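Local structure of oligogalacturonate lyase (Yersinia enterocolitica subsp. enterocolitica, 3PE7) at residues T73-G78 against A110-N115. The protein cleaves oligogalacturonates, short fragments of pectin, by beta-elimination in the cytoplasm, probably with the help of a bound metal ion. Sequence-based numbering, arbitrary orientation.
Sequences TQLTEG and ATLEEN
Q74 meets L112 through its backbone, the carbonyl O lying 3.9 Å from L112 CD1. With CG anti to the backbone N (chi1 -173°) and the chain extended beyond it, the side chain carries its amide back to the turn. NE2 donates to T76 O at 3.0 Å, with that oxygen almost in the amide plane, and also to D57, a calcium ligand; having two N-H groups to give suits glutamine to this second-shell place. L75 provides the apolar contact: its CD2 meets L112 CD2 at 3.6 Å, the two side chains crossing at about a right angle, and it also packs on L95, where a branched apolar residue fits. This is a joint between adjacent blades of the seven-bladed beta-propeller: strand 71-74 lies in one, flanked by 6-8 and 61-66, and 110-113, with an ST turn in which T111 OG1 accepts from E113 N, links 103-108 to 114-119, the outermost strand of the next blade within this chain. T76 serves both polarities. OG1 is hydrogen-bonded to the D81 carboxylate and the backbone N of Y62, while CG2 lies 3.8 Å from E114 OE2. E77 N donates to a water (3.0 Å) that donates to E114 OE2 at 2.6 Å. K3, close to the N-terminus, forms a salt bridge with that carboxylate, while Y97 holds E114 OE1.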
ATOM      1  N   THR A  73       1.354  10.536 -19.069  1.00 12.59           N
ATOM      2  CA  THR A  73       1.132   9.629 -20.187  1.00 12.01           C
ATOM      3  C   THR A  73       0.238   8.477 -19.724  1.00 11.81           C
ATOM      4  O   THR A  73       0.522   7.849 -18.709  1.00 11.90           O
ATOM      5  CB  THR A  73       2.471   9.078 -20.714  1.00 11.99           C
ATOM      6  OG1 THR A  73       3.308  10.175 -21.107  1.00 13.87           O
ATOM      7  CG2 THR A  73       2.238   8.136 -21.934  1.00 13.75           C
ATOM      8  N   GLN A  74      -0.829   8.208 -20.471  1.00 11.38           N
ATOM      9  CA  GLN A  74      -1.704   7.078 -20.168  1.00 11.70           C
ATOM     10  C   GLN A  74      -1.000   5.778 -20.491  1.00 11.88           C
ATOM     11  O   GLN A  74      -0.554   5.573 -21.639  1.00 13.03           O
ATOM     12  CB  GLN A  74      -3.018   7.178 -20.959  1.00 11.42           C
ATOM     13  CG  GLN A  74      -4.041   6.115 -20.552  1.00 10.77           C
ATOM     14  CD  GLN A  74      -5.380   6.323 -21.214  1.00 11.60           C
ATOM     15  OE1 GLN A  74      -5.701   7.431 -21.660  1.00 12.43           O
ATOM     16  NE2 GLN A  74      -6.194   5.268 -21.245  1.00 12.61           N
ATOM     17  N   LEU A  75      -0.912   4.903 -19.493  1.00 11.05           N
ATOM     18  CA  LEU A  75      -0.157   3.642 -19.592  1.00 11.26           C
ATOM     19  C   LEU A  75      -1.034   2.453 -19.951  1.00 11.53           C
ATOM     20  O   LEU A  75      -0.595   1.552 -20.649  1.00 11.84           O
ATOM     21  CB  LEU A  75       0.565   3.328 -18.279  1.00 11.44           C
ATOM     22  CG  LEU A  75       1.552   4.377 -17.744  1.00  9.75           C
ATOM     23  CD1 LEU A  75       2.142   3.862 -16.426  1.00  9.52           C
ATOM     24  CD2 LEU A  75       2.664   4.619 -18.762  1.00 10.62           C
ATOM     25  N   THR A  76      -2.238   2.416 -19.394  1.00 11.86           N
ATOM     26  CA  THR A  76      -3.146   1.287 -19.616  1.00 12.09           C
ATOM     27  C   THR A  76      -4.518   1.839 -20.062  1.00 12.80           C
ATOM     28  O   THR A  76      -4.821   3.023 -19.860  1.00 11.55           O
ATOM     29  CB  THR A  76      -3.289   0.405 -18.346  1.00 12.48           C
ATOM     30  OG1 THR A  76      -3.912   1.160 -17.289  1.00 12.18           O
ATOM     31  CG2 THR A  76      -1.928  -0.106 -17.856  1.00 11.18           C
ATOM     32  N   GLU A  77      -5.329   0.973 -20.670  1.00 13.08           N
ATOM     33  CA  GLU A  77      -6.646   1.371 -21.121  1.00 14.48           C
ATOM     34  C   GLU A  77      -7.648   0.247 -20.913  1.00 14.77           C
ATOM     35  O   GLU A  77      -7.274  -0.923 -20.767  1.00 15.43           O
ATOM     36  CB  GLU A  77      -6.583   1.814 -22.595  1.00 15.14           C
ATOM     37  CG  GLU A  77      -6.163   0.718 -23.568  1.00 18.46           C
ATOM     38  CD  GLU A  77      -6.014   1.202 -25.012  1.00 21.40           C
ATOM     39  OE1 GLU A  77      -6.017   2.425 -25.262  1.00 20.59           O
ATOM     40  OE2 GLU A  77      -5.888   0.346 -25.921  1.00 24.88           O
ATOM     41  N   GLY A  78      -8.925   0.610 -20.888  1.00 15.48           N
ATOM     42  CA  GLY A  78      -9.985  -0.370 -20.713  1.00 16.00           C
ATOM     43  C   GLY A  78     -10.581  -0.369 -19.322  1.00 15.93           C
ATOM     44  O   GLY A  78     -10.179   0.419 -18.469  1.00 15.65           O
ATOM     45  N   ALA A 110       8.651   1.788 -22.101  1.00 18.43           N
ATOM     46  CA  ALA A 110       9.140   2.442 -23.310  1.00 19.05           C
ATOM     47  C   ALA A 110       8.157   2.283 -24.468  1.00 19.05           C
ATOM     48  O   ALA A 110       7.833   3.264 -25.137  1.00 20.34           O
ATOM     49  CB  ALA A 110      10.511   1.894 -23.689  1.00 19.53           C
ATOM     50  N   THR A 111       7.667   1.063 -24.666  1.00 18.20           N
ATOM     51  CA  THR A 111       6.802   0.717 -25.799  1.00 17.71           C
ATOM     52  C   THR A 111       5.317   0.709 -25.457  1.00 17.39           C
ATOM     53  O   THR A 111       4.483   0.893 -26.343  1.00 17.79           O
ATOM     54  CB  THR A 111       7.148  -0.675 -26.374  1.00 18.07           C
ATOM     55  OG1 THR A 111       6.792  -1.693 -25.434  1.00 17.39           O
ATOM     56  CG2 THR A 111       8.640  -0.787 -26.706  1.00 17.84           C
ATOM     57  N   LEU A 112       5.019   0.521 -24.164  1.00 16.98           N
ATOM     58  CA  LEU A 112       3.660   0.330 -23.619  1.00 16.68           C
ATOM     59  C   LEU A 112       3.020  -1.006 -24.025  1.00 16.67           C
ATOM     60  O   LEU A 112       1.837  -1.244 -23.776  1.00 15.86           O
ATOM     61  CB  LEU A 112       2.741   1.534 -23.901  1.00 16.91           C
ATOM     62  CG  LEU A 112       3.233   2.884 -23.371  1.00 17.84           C
ATOM     63  CD1 LEU A 112       2.300   3.991 -23.773  1.00 18.71           C
ATOM     64  CD2 LEU A 112       3.419   2.853 -21.852  1.00 16.36           C
ATOM     65  N   GLU A 113       3.820  -1.888 -24.620  1.00 16.43           N
ATOM     66  CA  GLU A 113       3.361  -3.252 -24.877  1.00 16.84           C
ATOM     67  C   GLU A 113       3.153  -4.008 -23.555  1.00 16.50           C
ATOM     68  O   GLU A 113       3.928  -3.837 -22.603  1.00 16.42           O
ATOM     69  CB  GLU A 113       4.356  -3.988 -25.798  1.00 17.46           C
ATOM     70  CG  GLU A 113       4.408  -3.371 -27.202  1.00 19.44           C
ATOM     71  CD  GLU A 113       5.542  -3.888 -28.068  1.00 24.53           C
ATOM     72  OE1 GLU A 113       6.275  -4.810 -27.651  1.00 24.14           O
ATOM     73  OE2 GLU A 113       5.693  -3.374 -29.192  1.00 26.86           O
ATOM     74  N   GLU A 114       2.093  -4.815 -23.487  1.00 16.12           N
ATOM     75  CA  GLU A 114       1.804  -5.600 -22.295  1.00 16.31           C
ATOM     76  C   GLU A 114       1.946  -7.102 -22.532  1.00 16.67           C
ATOM     77  O   GLU A 114       1.682  -7.600 -23.623  1.00 17.52           O
ATOM     78  CB  GLU A 114       0.393  -5.292 -21.740  1.00 16.17           C
ATOM     79  CG  GLU A 114       0.031  -3.806 -21.751  1.00 15.53           C
ATOM     80  CD  GLU A 114      -1.111  -3.452 -20.807  1.00 15.18           C
ATOM     81  OE1 GLU A 114      -1.528  -4.317 -19.976  1.00 14.47           O
ATOM     82  OE2 GLU A 114      -1.595  -2.301 -20.910  1.00 14.93           O
ATOM     83  N   ASN A 115       2.334  -7.816 -21.489  1.00 17.06           N
ATOM     84  CA  ASN A 115       2.407  -9.272 -21.513  1.00 17.55           C
ATOM     85  C   ASN A 115       1.691  -9.812 -20.285  1.00 17.87           C
ATOM     86  O   ASN A 115       1.863  -9.279 -19.176  1.00 17.28           O
ATOM     87  CB  ASN A 115       3.883  -9.706 -21.487  1.00 18.05           C
ATOM     88  CG  ASN A 115       4.057 -11.198 -21.582  1.00 20.66           C
ATOM     89  OD1 ASN A 115       3.650 -11.825 -22.571  1.00 23.61           O
ATOM     90  ND2 ASN A 115       4.679 -11.789 -20.561  1.00 21.62           N
TER
HETATM   91  O   HOH W   1      -4.152  -1.746 -21.115  1.00 14.78           O